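Local coordinates for protein V-type ATP synthase alpha chain (Nanoarchaeum equitans Kin4-M, PDB 5BN3) that is subunit A of an archaeal V-type ATP synthase, a member of the alpha/beta family with a P-loop NTPase-type domain, and binds adenosine-5'-diphosphate, at residues 490-495 / 544-549; 200-205 / 234-239; 484-489 / 540-545. All coordinates share one frame; numbering follows the deposited sequence.

Interaction 1: 490-495 / 544-549. With ADP (adenosine-5'-diphosphate), chain C.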
loop_
_atom_site.group_PDB
_atom_site.type_symbol
_atom_site.label_atom_id
_atom_site.label_comp_id
_atom_site.label_asym_id
_atom_site.label_seq_id
_atom_site.Cartn_x
_atom_site.Cartn_y
_atom_site.Cartn_z
ATOM N N GLN A 490 -28.897 -20.387 -10.538
ATOM C CA GLN A 490 -27.964 -21.214 -11.297
ATOM C C GLN A 490 -28.556 -21.599 -12.646
ATOM O O GLN A 490 -29.748 -21.904 -12.752
ATOM C CB GLN A 490 -27.580 -22.470 -10.507
ATOM C CG GLN A 490 -26.600 -22.216 -9.369
ATOM C CD GLN A 490 -26.227 -23.482 -8.621
ATOM O OE1 GLN A 490 -26.346 -24.589 -9.150
ATOM N NE2 GLN A 490 -25.775 -23.325 -7.382
ATOM N N GLN A 491 -27.715 -21.578 -13.674
ATOM C CA GLN A 491 -28.148 -21.908 -15.026
ATOM C C GLN A 491 -26.978 -22.483 -15.820
ATOM O O GLN A 491 -25.978 -21.800 -16.055
ATOM C CB GLN A 491 -28.727 -20.670 -15.720
ATOM C CG GLN A 491 -29.377 -20.955 -17.069
ATOM C CD GLN A 491 -30.230 -19.805 -17.568
ATOM O OE1 GLN A 491 -30.581 -18.898 -16.811
ATOM N NE2 GLN A 491 -30.569 -19.838 -18.852
ATOM N N ASP A 492 -27.107 -23.745 -16.221
ATOM C CA ASP A 492 -26.040 -24.454 -16.922
ATOM C C ASP A 492 -25.995 -24.041 -18.393
ATOM O O ASP A 492 -26.895 -24.364 -19.169
ATOM C CB ASP A 492 -26.247 -25.968 -16.805
ATOM C CG ASP A 492 -25.014 -26.765 -17.193
ATOM O OD1 ASP A 492 -24.112 -26.213 -17.859
ATOM O OD2 ASP A 492 -24.949 -27.959 -16.835
ATOM N N ALA A 493 -24.937 -23.330 -18.770
ATOM C CA ALA A 493 -24.784 -22.837 -20.136
ATOM C C ALA A 493 -24.558 -23.963 -21.138
ATOM O O ALA A 493 -24.730 -23.772 -22.344
ATOM C CB ALA A 493 -23.639 -21.855 -20.202
ATOM N N PHE A 494 -24.159 -25.127 -20.638
ATOM C CA PHE A 494 -23.806 -26.240 -21.512
ATOM C C PHE A 494 -24.716 -27.452 -21.325
ATOM O O PHE A 494 -24.329 -28.584 -21.614
ATOM C CB PHE A 494 -22.332 -26.604 -21.328
ATOM C CG PHE A 494 -21.414 -25.418 -21.412
ATOM C CD1 PHE A 494 -21.275 -24.721 -22.603
ATOM C CD2 PHE A 494 -20.706 -24.988 -20.301
ATOM C CE1 PHE A 494 -20.441 -23.620 -22.687
ATOM C CE2 PHE A 494 -19.868 -23.887 -20.377
ATOM C CZ PHE A 494 -19.735 -23.203 -21.573
ATOM N N ASP A 495 -25.927 -27.199 -20.840
ATOM C CA ASP A 495 -26.981 -28.204 -20.856
ATOM C C ASP A 495 -27.990 -27.807 -21.925
ATOM O O ASP A 495 -28.372 -26.641 -22.016
ATOM C CB ASP A 495 -27.668 -28.309 -19.494
ATOM C CG ASP A 495 -28.758 -29.365 -19.472
ATOM O OD1 ASP A 495 -28.438 -30.548 -19.229
ATOM O OD2 ASP A 495 -29.937 -29.017 -19.699
ATOM N N LEU A 544 -36.055 -28.959 -11.972
ATOM C CA LEU A 544 -36.947 -28.492 -13.038
ATOM C C LEU A 544 -36.227 -27.897 -14.247
ATOM O O LEU A 544 -36.540 -28.235 -15.389
ATOM C CB LEU A 544 -37.940 -27.464 -12.489
ATOM C CG LEU A 544 -39.202 -27.970 -11.791
ATOM C CD1 LEU A 544 -39.959 -26.820 -11.153
ATOM C CD2 LEU A 544 -40.088 -28.676 -12.793
ATOM N N ARG A 545 -35.262 -27.017 -13.989
ATOM C CA ARG A 545 -34.572 -26.279 -15.049
ATOM C C ARG A 545 -33.847 -27.175 -16.052
ATOM O O ARG A 545 -33.564 -26.756 -17.175
ATOM C CB ARG A 545 -33.599 -25.251 -14.452
ATOM C CG ARG A 545 -32.529 -25.836 -13.528
ATOM C CD ARG A 545 -31.652 -24.737 -12.930
ATOM N NE ARG A 545 -30.671 -25.253 -11.976
ATOM C CZ ARG A 545 -29.401 -25.510 -12.270
ATOM N NH1 ARG A 545 -28.945 -25.297 -13.496
ATOM N NH2 ARG A 545 -28.585 -25.978 -11.338
ATOM N N TYR A 546 -33.561 -28.409 -15.650
ATOM C CA TYR A 546 -32.888 -29.358 -16.529
ATOM C C TYR A 546 -33.846 -30.098 -17.458
ATOM O O TYR A 546 -33.423 -30.958 -18.233
ATOM C CB TYR A 546 -32.088 -30.368 -15.704
ATOM C CG TYR A 546 -30.779 -29.826 -15.190
ATOM C CD1 TYR A 546 -29.717 -29.604 -16.054
ATOM C CD2 TYR A 546 -30.600 -29.547 -13.844
ATOM C CE1 TYR A 546 -28.517 -29.112 -15.593
ATOM C CE2 TYR A 546 -29.401 -29.055 -13.374
ATOM C CZ TYR A 546 -28.364 -28.840 -14.255
ATOM O OH TYR A 546 -27.166 -28.350 -13.798
ATOM N N LYS A 547 -35.131 -29.770 -17.388
ATOM C CA LYS A 547 -36.123 -30.512 -18.162
ATOM C C LYS A 547 -36.504 -29.846 -19.484
ATOM O O LYS A 547 -36.339 -28.636 -19.646
ATOM C CB LYS A 547 -37.343 -30.849 -17.298
ATOM C CG LYS A 547 -37.009 -31.906 -16.249
ATOM C CD LYS A 547 -38.189 -32.297 -15.371
ATOM C CE LYS A 547 -37.794 -33.449 -14.449
ATOM N NZ LYS A 547 -38.764 -33.678 -13.347
ATOM N N SER A 548 -36.999 -30.659 -20.417
ATOM C CA SER A 548 -37.219 -30.253 -21.808
ATOM C C SER A 548 -37.972 -28.935 -21.961
ATOM O O SER A 548 -37.401 -27.936 -22.401
ATOM C CB SER A 548 -37.958 -31.356 -22.572
ATOM O OG SER A 548 -39.326 -31.414 -22.204
ATOM N N LEU A 549 -39.246 -28.964 -21.581
ATOM C CA LEU A 549 -40.196 -27.860 -21.700
ATOM C C LEU A 549 -41.519 -28.578 -21.578
ATOM O O LEU A 549 -42.325 -28.292 -20.693
ATOM C CB LEU A 549 -40.125 -27.176 -23.068
ATOM C CG LEU A 549 -40.372 -25.664 -23.133
ATOM C CD1 LEU A 549 -41.551 -25.238 -22.267
ATOM C CD2 LEU A 549 -39.119 -24.891 -22.755
HETATM P PB ADP C . -13.625 -15.824 -17.252
HETATM O O1B ADP C . -14.284 -14.962 -16.207
HETATM O O2B ADP C . -13.926 -15.428 -18.672
HETATM O O3B ADP C . -12.171 -16.100 -16.971
HETATM P PA ADP C . -15.017 -18.162 -18.194
HETATM O O1A ADP C . -16.180 -17.451 -18.821
HETATM O O2A ADP C . -13.913 -18.701 -19.065
HETATM O O3A ADP C . -14.379 -17.237 -17.035
HETATM O "O5'" ADP C . -15.605 -19.376 -17.316
HETATM C "C5'" ADP C . -14.743 -20.108 -16.446
HETATM C "C4'" ADP C . -15.268 -21.526 -16.261
HETATM O "O4'" ADP C . -16.565 -21.502 -15.651
HETATM C "C3'" ADP C . -15.396 -22.211 -17.610
HETATM O "O3'" ADP C . -14.688 -23.453 -17.579
HETATM C "C2'" ADP C . -16.881 -22.441 -17.793
HETATM O "O2'" ADP C . -17.146 -23.741 -18.318
HETATM C "C1'" ADP C . -17.486 -22.287 -16.408
HETATM N N9 ADP C . -18.794 -21.597 -16.509
HETATM C C8 ADP C . -18.996 -20.266 -16.471
HETATM N N7 ADP C . -20.315 -19.971 -16.593
HETATM C C5 ADP C . -20.983 -21.134 -16.709
HETATM C C6 ADP C . -22.398 -21.540 -16.867
HETATM N N6 ADP C . -23.393 -20.617 -16.925
HETATM N N1 ADP C . -22.657 -22.865 -16.945
HETATM C C2 ADP C . -21.678 -23.790 -16.887
HETATM N N3 ADP C . -20.375 -23.492 -16.746
HETATM C C4 ADP C . -19.974 -22.203 -16.651
HETATM O O HOH W 1 -30.920 -31.758 -19.255
#
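R545 and Y546 reach from one loop to meet Q490, D492 and D495 of the other. The R545 guanidinium is layered between two groups: Q490 CB 3.7 Å above one face and Y546 CE2 3.6 Å above the opposite face, both offset toward the rim. R545 CG sits between the backbone N and the carbonyl carbon (chi1 58°), and the extended chain beyond carries the flat group in past the Q490 backbone, where CD comes 3.4 Å from Q490 O, itself an acceptor for R205 NH2. The amide of Q490 is turned steeply to the guanidinium, the planes 78° apart. Q490 OE1 and R545 NH2 are near, but too poorly angled for a hydrogen bond. R545 NH1 forms a salt bridge with D498, whose carboxylate also accepts from D492 N.

The ring of Y546 presents its edge to two acids. D495 OD1 approaches CD1 at 3.6 Å, with the carboxylate nearly perpendicular to the ring, and D492 OD2 lies in the ring plane, 3.8 Å from OH. A water donates to D495 OD1 and Y546 O, although other acceptors compete for its protons, while D495 OD2 receives the backbone N-H groups of N497 and D498.

D492 OD1 takes the F494 N-H in an Asx turn. This turn lies in the loop whose A493 N donates to ADP N1 (3.0 Å) and whose Q491 O accepts from ADP N6 (3.0 Å). With no direct hydrogen bond between the loops, the chemistry implies cohesion by van der Waals packing over the guanidinium, the shared D498 carboxylate and water.

Interaction 2: 200-205 / 234-239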
loop_
_atom_site.group_PDB
_atom_site.type_symbol
_atom_site.label_atom_id
_atom_site.label_comp_id
_atom_site.label_asym_id
_atom_site.label_seq_id
_atom_site.Cartn_x
_atom_site.Cartn_y
_atom_site.Cartn_z
ATOM N N PHE A 200 -34.277 -5.570 -21.748
ATOM C CA PHE A 200 -33.353 -6.341 -22.567
ATOM C C PHE A 200 -33.395 -7.790 -22.084
ATOM O O PHE A 200 -32.823 -8.120 -21.044
ATOM C CB PHE A 200 -31.940 -5.764 -22.440
ATOM C CG PHE A 200 -30.895 -6.521 -23.212
ATOM C CD1 PHE A 200 -30.944 -6.585 -24.596
ATOM C CD2 PHE A 200 -29.845 -7.145 -22.552
ATOM C CE1 PHE A 200 -29.976 -7.272 -25.309
ATOM C CE2 PHE A 200 -28.872 -7.833 -23.258
ATOM C CZ PHE A 200 -28.937 -7.897 -24.639
ATOM N N ILE A 201 -34.092 -8.646 -22.828
ATOM C CA ILE A 201 -34.243 -10.048 -22.442
ATOM C C ILE A 201 -33.068 -10.883 -22.949
ATOM O O ILE A 201 -32.866 -11.016 -24.156
ATOM C CB ILE A 201 -35.567 -10.644 -22.960
ATOM C CG1 ILE A 201 -36.754 -9.780 -22.520
ATOM C CG2 ILE A 201 -35.730 -12.077 -22.471
ATOM C CD1 ILE A 201 -36.930 -9.689 -21.016
ATOM N N THR A 202 -32.310 -11.455 -22.017
ATOM C CA THR A 202 -31.070 -12.159 -22.337
ATOM C C THR A 202 -31.264 -13.656 -22.533
ATOM O O THR A 202 -30.527 -14.291 -23.288
ATOM C CB THR A 202 -30.008 -11.945 -21.238
ATOM O OG1 THR A 202 -30.454 -12.535 -20.010
ATOM C CG2 THR A 202 -29.760 -10.466 -21.021
ATOM N N GLY A 203 -32.246 -14.223 -21.842
ATOM C CA GLY A 203 -32.425 -15.663 -21.845
ATOM C C GLY A 203 -31.747 -16.280 -20.638
ATOM O O GLY A 203 -31.822 -17.490 -20.418
ATOM N N THR A 204 -31.071 -15.436 -19.861
ATOM C CA THR A 204 -30.473 -15.848 -18.595
ATOM C C THR A 204 -31.315 -15.280 -17.454
ATOM O O THR A 204 -31.511 -14.067 -17.366
ATOM C CB THR A 204 -29.017 -15.357 -18.475
ATOM O OG1 THR A 204 -28.222 -15.962 -19.504
ATOM C CG2 THR A 204 -28.438 -15.728 -17.118
ATOM N N ARG A 205 -31.807 -16.164 -16.587
ATOM C CA ARG A 205 -32.781 -15.802 -15.554
ATOM C C ARG A 205 -32.346 -14.672 -14.614
ATOM O O ARG A 205 -33.095 -13.717 -14.401
ATOM C CB ARG A 205 -33.178 -17.042 -14.738
ATOM C CG ARG A 205 -33.971 -18.077 -15.537
ATOM C CD ARG A 205 -34.432 -19.241 -14.665
ATOM N NE ARG A 205 -33.338 -20.145 -14.324
ATOM C CZ ARG A 205 -32.955 -21.170 -15.079
ATOM N NH1 ARG A 205 -33.575 -21.420 -16.222
ATOM N NH2 ARG A 205 -31.952 -21.943 -14.694
ATOM N N GLN A 234 -21.100 -14.795 -23.888
ATOM C CA GLN A 234 -21.434 -15.687 -24.997
ATOM C C GLN A 234 -22.877 -16.173 -24.908
ATOM O O GLN A 234 -23.546 -16.329 -25.928
ATOM C CB GLN A 234 -20.471 -16.880 -25.047
ATOM C CG GLN A 234 -19.079 -16.542 -25.574
ATOM C CD GLN A 234 -18.137 -17.733 -25.562
ATOM O OE1 GLN A 234 -18.428 -18.766 -24.956
ATOM N NE2 GLN A 234 -16.999 -17.591 -26.233
ATOM N N GLN A 235 -23.346 -16.420 -23.687
ATOM C CA GLN A 235 -24.741 -16.795 -23.461
ATOM C C GLN A 235 -25.681 -15.679 -23.890
ATOM O O GLN A 235 -26.720 -15.930 -24.498
ATOM C CB GLN A 235 -24.981 -17.126 -21.987
ATOM C CG GLN A 235 -24.448 -18.481 -21.565
ATOM C CD GLN A 235 -25.036 -19.616 -22.377
ATOM O OE1 GLN A 235 -24.384 -20.158 -23.270
ATOM N NE2 GLN A 235 -26.273 -19.987 -22.067
ATOM N N ILE A 236 -25.317 -14.446 -23.555
ATOM C CA ILE A 236 -26.081 -13.290 -23.998
ATOM C C ILE A 236 -26.038 -13.198 -25.523
ATOM O O ILE A 236 -27.067 -13.026 -26.162
ATOM C CB ILE A 236 -25.548 -11.985 -23.368
ATOM C CG1 ILE A 236 -25.714 -12.027 -21.845
ATOM C CG2 ILE A 236 -26.268 -10.780 -23.942
ATOM C CD1 ILE A 236 -25.100 -10.842 -21.126
ATOM N N ALA A 237 -24.850 -13.338 -26.102
ATOM C CA ALA A 237 -24.703 -13.306 -27.556
ATOM C C ALA A 237 -25.542 -14.390 -28.243
ATOM O O ALA A 237 -26.023 -14.194 -29.359
ATOM C CB ALA A 237 -23.242 -13.440 -27.937
ATOM N N LYS A 238 -25.717 -15.526 -27.569
ATOM C CA LYS A 238 -26.515 -16.634 -28.098
ATOM C C LYS A 238 -28.010 -16.356 -28.097
ATOM O O LYS A 238 -28.664 -16.432 -29.136
ATOM C CB LYS A 238 -26.284 -17.903 -27.270
ATOM C CG LYS A 238 -25.064 -18.728 -27.633
ATOM C CD LYS A 238 -25.087 -20.041 -26.855
ATOM C CE LYS A 238 -23.699 -20.628 -26.688
ATOM N NZ LYS A 238 -23.717 -21.802 -25.771
ATOM N N TRP A 239 -28.551 -16.052 -26.921
ATOM C CA TRP A 239 -30.002 -16.068 -26.729
ATOM C C TRP A 239 -30.680 -14.708 -26.576
ATOM O O TRP A 239 -31.896 -14.649 -26.395
ATOM C CB TRP A 239 -30.365 -16.932 -25.516
ATOM C CG TRP A 239 -29.735 -18.300 -25.498
ATOM C CD1 TRP A 239 -29.029 -18.864 -24.472
ATOM C CD2 TRP A 239 -29.765 -19.279 -26.547
ATOM N NE1 TRP A 239 -28.617 -20.127 -24.818
ATOM C CE2 TRP A 239 -29.055 -20.406 -26.087
ATOM C CE3 TRP A 239 -30.322 -19.311 -27.829
ATOM C CZ2 TRP A 239 -28.887 -21.554 -26.867
ATOM C CZ3 TRP A 239 -30.153 -20.445 -28.599
ATOM C CH2 TRP A 239 -29.444 -21.550 -28.117
HETATM O O HOH W 2 -33.836 -13.969 -25.010
HETATM O O HOH W 3 -28.583 -15.771 -22.308
HETATM O O HOH W 4 -27.761 -19.065 -20.005
#
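The F200 ring turns its edge to I236: CG2 lies near the ring plane, 4.0 Å from CZ, and the side chains cross at about a right angle. I236 CG2, anti to its backbone N, faces F200 from there. The second flat group, the W239 indole, has K238 CB over one face, offset toward the rim and 3.7 Å above the plane. Its ring also meets that of Y500, planes at about 40°, and NE1 is hydrogen-bonded to S499 OG. What W239 gives the loop is its CB, 3.5 Å from T202 O, while the ring leads away.

G203 has a positive phi (96°) of the kind that calls for glycine, and its CA lies 5.5 Å from W239 CA, so loop and helix backbones run close together. Polar links across the contact pass through water. One water donates to T202 O (2.6 Å), donates weakly to Q235 O and also hydrogen-bonds with T204 OG1; another joins T204 OG1 to Q235 NE2 (2.7 Å).

T202 OG1, bonded also to D208, accepts from T204 N at 3.0 Å. This ST turn leads into helix 205-210 and packs on helix 229-239, into which the P-loop of this NTPase-type domain runs.

Interaction 3: 484-489 / 540-545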
loop_
_atom_site.group_PDB
_atom_site.type_symbol
_atom_site.label_atom_id
_atom_site.label_comp_id
_atom_site.label_asym_id
_atom_site.label_seq_id
_atom_site.Cartn_x
_atom_site.Cartn_y
_atom_site.Cartn_z
ATOM N N ILE A 484 -33.864 -21.242 -4.365
ATOM C CA ILE A 484 -33.703 -20.113 -5.274
ATOM C C ILE A 484 -32.329 -20.149 -5.947
ATOM O O ILE A 484 -32.217 -19.932 -7.156
ATOM C CB ILE A 484 -33.908 -18.772 -4.532
ATOM C CG1 ILE A 484 -35.365 -18.642 -4.072
ATOM C CG2 ILE A 484 -33.532 -17.598 -5.421
ATOM C CD1 ILE A 484 -35.590 -17.589 -3.002
ATOM N N ARG A 485 -31.290 -20.436 -5.167
ATOM C CA ARG A 485 -29.931 -20.506 -5.698
ATOM C C ARG A 485 -29.735 -21.674 -6.663
ATOM O O ARG A 485 -29.244 -21.485 -7.776
ATOM C CB ARG A 485 -28.906 -20.574 -4.560
ATOM C CG ARG A 485 -28.686 -19.247 -3.839
ATOM C CD ARG A 485 -27.601 -19.343 -2.770
ATOM N NE ARG A 485 -28.037 -20.078 -1.583
ATOM C CZ ARG A 485 -27.732 -21.347 -1.334
ATOM N NH1 ARG A 485 -26.981 -22.030 -2.186
ATOM N NH2 ARG A 485 -28.172 -21.934 -0.230
ATOM N N GLU A 486 -30.128 -22.874 -6.245
ATOM C CA GLU A 486 -29.884 -24.078 -7.043
ATOM C C GLU A 486 -30.926 -24.325 -8.133
ATOM O O GLU A 486 -30.652 -25.028 -9.105
ATOM C CB GLU A 486 -29.771 -25.317 -6.139
ATOM C CG GLU A 486 -28.552 -25.325 -5.224
ATOM C CD GLU A 486 -28.453 -26.591 -4.386
ATOM O OE1 GLU A 486 -29.337 -27.466 -4.512
ATOM O OE2 GLU A 486 -27.489 -26.710 -3.601
ATOM N N GLY A 487 -32.116 -23.753 -7.974
ATOM C CA GLY A 487 -33.198 -24.004 -8.910
ATOM C C GLY A 487 -33.555 -22.847 -9.824
ATOM O O GLY A 487 -34.215 -23.047 -10.843
ATOM N N PHE A 488 -33.120 -21.640 -9.472
ATOM C CA PHE A 488 -33.476 -20.453 -10.246
ATOM C C PHE A 488 -32.262 -19.649 -10.722
ATOM O O PHE A 488 -32.112 -19.386 -11.916
ATOM C CB PHE A 488 -34.416 -19.558 -9.436
ATOM C CG PHE A 488 -34.929 -18.374 -10.197
ATOM C CD1 PHE A 488 -35.912 -18.531 -11.160
ATOM C CD2 PHE A 488 -34.435 -17.103 -9.945
ATOM C CE1 PHE A 488 -36.390 -17.443 -11.864
ATOM C CE2 PHE A 488 -34.909 -16.011 -10.646
ATOM C CZ PHE A 488 -35.888 -16.181 -11.607
ATOM N N LEU A 489 -31.408 -19.251 -9.784
ATOM C CA LEU A 489 -30.253 -18.414 -10.107
ATOM C C LEU A 489 -29.224 -19.166 -10.948
ATOM O O LEU A 489 -28.739 -18.647 -11.957
ATOM C CB LEU A 489 -29.606 -17.869 -8.831
ATOM C CG LEU A 489 -30.497 -16.958 -7.985
ATOM C CD1 LEU A 489 -29.764 -16.462 -6.750
ATOM C CD2 LEU A 489 -30.972 -15.790 -8.818
ATOM N N LYS A 540 -37.403 -31.753 -6.242
ATOM C CA LYS A 540 -38.054 -31.842 -7.547
ATOM C C LYS A 540 -38.059 -30.489 -8.252
ATOM O O LYS A 540 -37.852 -30.407 -9.463
ATOM C CB LYS A 540 -39.488 -32.366 -7.408
ATOM C CG LYS A 540 -39.577 -33.788 -6.878
ATOM C CD LYS A 540 -38.608 -34.700 -7.614
ATOM C CE LYS A 540 -37.725 -35.464 -6.639
ATOM N NZ LYS A 540 -36.495 -35.983 -7.300
ATOM N N ILE A 541 -38.299 -29.431 -7.481
ATOM C CA ILE A 541 -38.279 -28.066 -8.000
ATOM C C ILE A 541 -36.886 -27.685 -8.506
ATOM O O ILE A 541 -36.744 -27.069 -9.564
ATOM C CB ILE A 541 -38.741 -27.056 -6.921
ATOM C CG1 ILE A 541 -40.196 -27.326 -6.526
ATOM C CG2 ILE A 541 -38.587 -25.625 -7.409
ATOM C CD1 ILE A 541 -40.735 -26.369 -5.482
ATOM N N ILE A 542 -35.863 -28.066 -7.746
ATOM C CA ILE A 542 -34.473 -27.774 -8.089
ATOM C C ILE A 542 -34.050 -28.411 -9.423
ATOM O O ILE A 542 -33.245 -27.841 -10.164
ATOM C CB ILE A 542 -33.526 -28.190 -6.927
ATOM C CG1 ILE A 542 -33.693 -27.224 -5.748
ATOM C CG2 ILE A 542 -32.077 -28.211 -7.365
ATOM C CD1 ILE A 542 -32.890 -27.601 -4.513
ATOM N N LYS A 543 -34.622 -29.571 -9.739
ATOM C CA LYS A 543 -34.282 -30.296 -10.963
ATOM C C LYS A 543 -35.068 -29.826 -12.189
ATOM O O LYS A 543 -34.777 -30.245 -13.311
ATOM C CB LYS A 543 -34.497 -31.798 -10.759
ATOM C CG LYS A 543 -33.592 -32.426 -9.714
ATOM C CD LYS A 543 -34.098 -33.803 -9.300
ATOM C CE LYS A 543 -34.253 -34.727 -10.496
ATOM N NZ LYS A 543 -34.796 -36.057 -10.104
ATOM N N LEU A 544 -36.055 -28.959 -11.972
ATOM C CA LEU A 544 -36.947 -28.492 -13.038
ATOM C C LEU A 544 -36.227 -27.897 -14.247
ATOM O O LEU A 544 -36.540 -28.235 -15.389
ATOM C CB LEU A 544 -37.940 -27.464 -12.489
ATOM C CG LEU A 544 -39.202 -27.970 -11.791
ATOM C CD1 LEU A 544 -39.959 -26.820 -11.153
ATOM C CD2 LEU A 544 -40.088 -28.676 -12.793
ATOM N N ARG A 545 -35.262 -27.017 -13.989
ATOM C CA ARG A 545 -34.572 -26.279 -15.049
ATOM C C ARG A 545 -33.847 -27.175 -16.052
ATOM O O ARG A 545 -33.564 -26.756 -17.175
ATOM C CB ARG A 545 -33.599 -25.251 -14.452
ATOM C CG ARG A 545 -32.529 -25.836 -13.528
ATOM C CD ARG A 545 -31.652 -24.737 -12.930
ATOM N NE ARG A 545 -30.671 -25.253 -11.976
ATOM C CZ ARG A 545 -29.401 -25.510 -12.270
ATOM N NH1 ARG A 545 -28.945 -25.297 -13.496
ATOM N NH2 ARG A 545 -28.585 -25.978 -11.338
HETATM O O HOH W 5 -35.148 -25.760 -11.393
#
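E486 and G487, in the last turns of helix 472-489, meet I542 and R545 of segment 540-545. The tight part is centred on G487, whose CA lies 4.1 Å from I542 CA and 4.0 Å from I542 O. At that separation the two backbones pack directly, and the glycine contributes nothing but main chain. Beside it, E486 O accepts one good and one weak bond from R545, whose NH1 is held in a salt bridge by D498. NE donates to E486 O at 2.9 Å with an N-H...O angle of 145°, coming in 25° out of the carbonyl plane; NH2 adds the weak bond of 3.2 Å. The methylene of the same arginine, CD, rests 3.7 Å from G487 O. The helix widens into a pi-type turn at 485-489, with L489 N bonded to I484 O. A water completes this side: it accepts from R545 N and donates toward G487 O (2.9 Å) and I541 O, though it has more acceptors within reach than protons to give.

The looser side is built from partly exposed side chains. E486 is extended beyond CG, and its OE1 comes 3.6 Å from I542 CD1, a carboxylate oxygen against a methyl with no polar bond between them. The two side chains cross obliquely, and E486 CB rests on I542 CG2, which stands anti to the backbone N. OE1 has a long, weak ion pair with R482 of its own helix.

The buried neighbours place the contact within the C-terminal helical bundle. I484 and L489 pack on helix 441-458, and F488 meets F448 of that helix edge-to-face while also touching helix 503-523. I541 and L544 lie against helices 503-523 and 552-562.

How the interactions relate
Interactions 1 and 3 adjoin at 489/490, overlap at L544 and R545, and have centres about 9 Å apart; Q490 N and R485 O, 3.0 Å apart, probably continue the helical bonding from one to the other. Interaction 2 lies about 14 Å from interaction 1 and 19 Å from interaction 3, centre to centre. R205 bridges all three: its NH2 is 2.9 Å from Q490 O, its N is 3.0 Å from Q491 OE1, and its NE is 2.8 Å from F488 O. Interaction 1 touches ADP directly. A493 CB lies against the adenine and meets Q235 CD at 3.4 Å; the side chain of Q235 is about 5 Å from ADP, that of R545 about 8 Å.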